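Local coordinates for protein squalene synthase HpnC (Alicyclobacillus acidocaldarius subsp. acidocaldarius, PDB 4HD1) that probably joins two isoprenoid diphosphates head to head, as squalene and phytoene synthases do, on the route to squalene, at residues Ala164-Val167 with Ala168-Gln172; Leu253-Ile256 with Arg257-Tyr261. One frame throughout, in Å; residues are numbered along the deposited sequence.

Contact 1. Residues Ala164-Val167 with Ala168-Gln172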
loop_
_atom_site.group_PDB
_atom_site.type_symbol
_atom_site.label_atom_id
_atom_site.label_comp_id
_atom_site.label_asym_id
_atom_site.label_seq_id
_atom_site.Cartn_x
_atom_site.Cartn_y
_atom_site.Cartn_z
ATOM N N ALA A 164 -1.012 -1.828 9.482
ATOM C CA ALA A 164 -2.211 -1.443 10.218
ATOM C C ALA A 164 -3.256 -0.893 9.257
ATOM O O ALA A 164 -4.432 -1.243 9.339
ATOM C CB ALA A 164 -1.885 -0.415 11.295
ATOM N N LEU A 165 -2.806 -0.050 8.334
ATOM C CA LEU A 165 -3.690 0.618 7.391
ATOM C C LEU A 165 -4.366 -0.369 6.432
ATOM O O LEU A 165 -5.582 -0.284 6.191
ATOM C CB LEU A 165 -2.907 1.685 6.624
ATOM C CG LEU A 165 -3.612 2.900 6.018
ATOM C CD1 LEU A 165 -4.701 3.483 6.907
ATOM C CD2 LEU A 165 -2.561 3.953 5.713
ATOM N N GLN A 166 -3.588 -1.315 5.905
ATOM C CA GLN A 166 -4.146 -2.323 5.026
ATOM C C GLN A 166 -5.158 -3.211 5.752
ATOM O O GLN A 166 -6.209 -3.541 5.192
ATOM C CB GLN A 166 -3.067 -3.174 4.360
ATOM C CG GLN A 166 -3.677 -4.112 3.325
ATOM C CD GLN A 166 -2.682 -4.704 2.357
ATOM O OE1 GLN A 166 -2.009 -3.985 1.631
ATOM N NE2 GLN A 166 -2.613 -6.033 2.315
ATOM N N VAL A 167 -4.859 -3.593 6.990
ATOM C CA VAL A 167 -5.812 -4.403 7.749
ATOM C C VAL A 167 -7.110 -3.628 7.984
ATOM O O VAL A 167 -8.189 -4.127 7.679
ATOM C CB VAL A 167 -5.224 -4.956 9.061
ATOM C CG1 VAL A 167 -6.306 -5.640 9.882
ATOM C CG2 VAL A 167 -4.103 -5.942 8.762
ATOM N N ALA A 168 -6.999 -2.402 8.491
ATOM C CA ALA A 168 -8.170 -1.535 8.680
ATOM C C ALA A 168 -9.041 -1.483 7.423
ATOM O O ALA A 168 -10.267 -1.622 7.504
ATOM C CB ALA A 168 -7.746 -0.128 9.094
ATOM N N ASN A 169 -8.398 -1.293 6.270
ATOM C CA ASN A 169 -9.091 -1.270 4.983
ATOM C C ASN A 169 -9.716 -2.604 4.587
ATOM O O ASN A 169 -10.842 -2.627 4.095
ATOM C CB ASN A 169 -8.175 -0.752 3.878
ATOM C CG ASN A 169 -8.046 0.747 3.906
ATOM O OD1 ASN A 169 -9.015 1.463 3.673
ATOM N ND2 ASN A 169 -6.855 1.232 4.214
ATOM N N HIS A 170 -8.993 -3.701 4.806
ATOM C CA HIS A 170 -9.555 -5.037 4.596
ATOM C C HIS A 170 -10.819 -5.229 5.390
ATOM O O HIS A 170 -11.823 -5.722 4.867
ATOM C CB HIS A 170 -8.555 -6.127 4.970
ATOM C CG HIS A 170 -7.501 -6.390 3.919
ATOM N ND1 HIS A 170 -7.759 -6.330 2.595
ATOM C CD2 HIS A 170 -6.159 -6.757 4.042
ATOM C CE1 HIS A 170 -6.636 -6.621 1.907
ATOM N NE2 HIS A 170 -5.659 -6.884 2.796
HETATM N N MSE A 171 -10.789 -4.822 6.656
HETATM C CA MSE A 171 -11.912 -5.056 7.563
HETATM C C MSE A 171 -13.164 -4.264 7.190
HETATM O O MSE A 171 -14.271 -4.793 7.255
HETATM C CB MSE A 171 -11.510 -4.818 9.020
HETATM C CG MSE A 171 -10.423 -5.761 9.539
HETATM SE SE MSE A 171 -10.785 -7.671 9.268
HETATM C CE MSE A 171 -9.767 -8.017 7.633
ATOM N N GLN A 172 -12.996 -3.011 6.781
ATOM C CA GLN A 172 -14.139 -2.230 6.316
ATOM C C GLN A 172 -14.615 -2.650 4.915
ATOM O O GLN A 172 -15.658 -2.188 4.456
ATOM C CB GLN A 172 -13.846 -0.727 6.365
ATOM C CG GLN A 172 -12.966 -0.217 5.235
ATOM C CD GLN A 172 -13.102 1.280 4.999
ATOM O OE1 GLN A 172 -13.898 1.964 5.644
ATOM N NE2 GLN A 172 -12.321 1.795 4.059
#

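Contact 2. Residues Leu253-Ile256 with Arg257-Tyr261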
loop_
_atom_site.group_PDB
_atom_site.type_symbol
_atom_site.label_atom_id
_atom_site.label_comp_id
_atom_site.label_asym_id
_atom_site.label_seq_id
_atom_site.Cartn_x
_atom_site.Cartn_y
_atom_site.Cartn_z
ATOM N N LEU A 253 -11.116 2.135 12.023
ATOM C CA LEU A 253 -11.313 1.215 13.145
ATOM C C LEU A 253 -12.462 1.668 14.040
ATOM O O LEU A 253 -13.285 0.855 14.462
ATOM C CB LEU A 253 -10.031 1.078 13.973
ATOM C CG LEU A 253 -8.773 0.535 13.287
ATOM C CD1 LEU A 253 -7.630 0.446 14.290
ATOM C CD2 LEU A 253 -9.012 -0.810 12.610
ATOM N N ALA A 254 -12.513 2.971 14.306
ATOM C CA ALA A 254 -13.531 3.559 15.171
ATOM C C ALA A 254 -14.940 3.390 14.607
ATOM O O ALA A 254 -15.878 3.146 15.356
ATOM C CB ALA A 254 -13.221 5.029 15.436
ATOM N N ALA A 255 -15.081 3.502 13.289
ATOM C CA ALA A 255 -16.372 3.281 12.631
ATOM C C ALA A 255 -16.802 1.812 12.680
ATOM O O ALA A 255 -17.996 1.517 12.774
ATOM C CB ALA A 255 -16.338 3.779 11.193
ATOM N N ILE A 256 -15.829 0.902 12.613
ATOM C CA ILE A 256 -16.087 -0.538 12.723
ATOM C C ILE A 256 -16.588 -0.875 14.128
ATOM O O ILE A 256 -17.571 -1.604 14.287
ATOM C CB ILE A 256 -14.835 -1.375 12.351
ATOM C CG1 ILE A 256 -14.559 -1.277 10.844
ATOM C CG2 ILE A 256 -15.006 -2.838 12.757
ATOM C CD1 ILE A 256 -13.160 -1.689 10.435
ATOM N N ARG A 257 -15.916 -0.320 15.134
ATOM C CA ARG A 257 -16.334 -0.452 16.530
ATOM C C ARG A 257 -17.745 0.099 16.744
ATOM O O ARG A 257 -18.563 -0.520 17.423
ATOM C CB ARG A 257 -15.346 0.260 17.461
ATOM C CG ARG A 257 -13.947 -0.326 17.443
ATOM C CD ARG A 257 -13.179 0.045 18.696
ATOM N NE ARG A 257 -11.751 -0.208 18.528
ATOM C CZ ARG A 257 -10.878 0.692 18.083
ATOM N NH1 ARG A 257 -11.286 1.913 17.763
ATOM N NH2 ARG A 257 -9.596 0.372 17.960
ATOM N N ARG A 258 -18.013 1.257 16.141
ATOM C CA ARG A 258 -19.312 1.923 16.216
ATOM C C ARG A 258 -20.359 1.232 15.329
ATOM O O ARG A 258 -21.475 1.729 15.170
ATOM C CB ARG A 258 -19.144 3.391 15.803
ATOM C CG ARG A 258 -20.348 4.292 16.042
ATOM C CD ARG A 258 -20.421 5.385 14.982
ATOM N NE ARG A 258 -19.173 6.143 14.885
ATOM C CZ ARG A 258 -18.477 6.326 13.763
ATOM N NH1 ARG A 258 -18.890 5.807 12.608
ATOM N NH2 ARG A 258 -17.356 7.035 13.800
ATOM N N GLN A 259 -19.993 0.092 14.749
ATOM C CA GLN A 259 -20.929 -0.726 13.979
ATOM C C GLN A 259 -21.024 -2.131 14.561
ATOM O O GLN A 259 -21.523 -3.049 13.909
ATOM C CB GLN A 259 -20.527 -0.779 12.503
ATOM C CG GLN A 259 -21.019 0.408 11.689
ATOM C CD GLN A 259 -20.360 0.497 10.324
ATOM O OE1 GLN A 259 -21.026 0.393 9.296
ATOM N NE2 GLN A 259 -19.046 0.688 10.310
ATOM N N GLY A 260 -20.544 -2.281 15.795
ATOM C CA GLY A 260 -20.553 -3.563 16.494
ATOM C C GLY A 260 -19.795 -4.652 15.762
ATOM O O GLY A 260 -20.150 -5.826 15.854
ATOM N N TYR A 261 -18.756 -4.254 15.027
ATOM C CA TYR A 261 -17.896 -5.178 14.281
ATOM C C TYR A 261 -18.679 -5.969 13.223
ATOM O O TYR A 261 -18.445 -7.165 13.002
ATOM C CB TYR A 261 -17.109 -6.083 15.243
ATOM C CG TYR A 261 -16.359 -5.298 16.298
ATOM C CD1 TYR A 261 -16.918 -5.069 17.554
ATOM C CD2 TYR A 261 -15.105 -4.756 16.027
ATOM C CE1 TYR A 261 -16.243 -4.336 18.517
ATOM C CE2 TYR A 261 -14.420 -4.023 16.984
ATOM C CZ TYR A 261 -14.992 -3.816 18.226
ATOM O OH TYR A 261 -14.317 -3.087 19.177
#

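Contact 1. Residues Ala164-Val167 with Ala168-Gln172
V167 and M171 (present as selenomethionine), one turn apart on helix 152-172, form the tight side: their side chains run side by side, V167 CG1 4.1 Å from M171 CG. The same M171 CG, next to the selenium, lies 3.3 Å from V167 O, which also takes the M171 N-H at 2.9 Å. With A164 and A168 these residues are buried, facing W125 and the helices 207-227 and 236-257. Round the helix, Q166 reaches H170. Its CG stands anti to the backbone N (chi1 -173°) and the extended chain carries its carboxamide to the imidazole, Q166 CG 3.4 Å from H170 NE2, with amide and ring planes 78° apart. The Q166 NE2 to H170 NE2 hydrogen bond is weak at 3.2 Å; the stronger partner of this NH2 is S135 OG, on helix 125-135, and the imidazole stacks with Y184. In the all-helical fold of squalene and phytoene synthases this helix leads into what is probably the second aspartate-rich motif, which in relatives binds diphosphate through magnesium. The looser, partly exposed side carries L165, N169 and the exposed Q172, though L165 touches F224 and N169 and Q172 touch I252. L165 O receives N169 N at 3.0 Å and, weakly, N169 ND2 at 2.8 Å; the N169 amide lies beside the L165 side chain, pointing the same way. A further weak bond joins Q172 NE2 to N169 OD1.

Contact 2. Residues Leu253-Ile256 with Arg257-Tyr261
I256 and Y261 meet at about a right angle, I256 CG2 touching the tyrosine ring at CD2 (3.8 Å). One face of that ring, towards its rim, lies over I256 O and R257 CA, while the phenol OH comes to the edge of the R257 guanidinium, in its plane. R257 crosses L253 obliquely: its chain, extended from CG to NE, leaves past L253 O, which approaches R257 CG to 3.3 Å and sits over one face of the guanidinium; NH2 then bonds to Q221 OE1. In R258, a chi1 of -170° sets CG beside the carbonyl carbon; with further bends the guanidinium turns one face to A254 O and A255 CA, and R258 NH1 reaches A255 CB at 3.6 Å. Q259 NE2 donates to A255 O at 2.8 Å, fairly straight; the donor stands above the A255 carbonyl plane, off its lone pairs, while A255 O lies nearly in the plane of the Q259 amide. G260, at positive phi, closes a Schellman motif: Y261 N to I256 O 3.0 Å, G260 N to R257 O 3.1 Å. I256 O is gripped twice, since Q259 N (3.0 Å) comes to its opposite face. At this end of helix 236-257, I256 and R257 touch V217, L253 touches Q221 and Y261 touches A214 on helix 207-227, while L253 and I256 meet A168 and M171 of helix 152-172.

Overall arrangement
Contacts 1 and 2 are far apart in sequence but touch in space, their centres about 12 Å apart, where helix 152-172 packs against the end of helix 236-257. A168 CB meets L253 CD2 at 3.8 Å, and M171 CB meets I256 CD1 at 3.8 Å; the same I256 methyl also nears the last turn of contact 1, at Q172 N. Helix 207-227 touches both. Contact 1 lies deeper, its centre about 11 Å from the chain centre against about 22 Å for contact 2. Contact 1 leads towards the probable diphosphate-binding aspartates, whereas contact 2 ends a helix at the periphery.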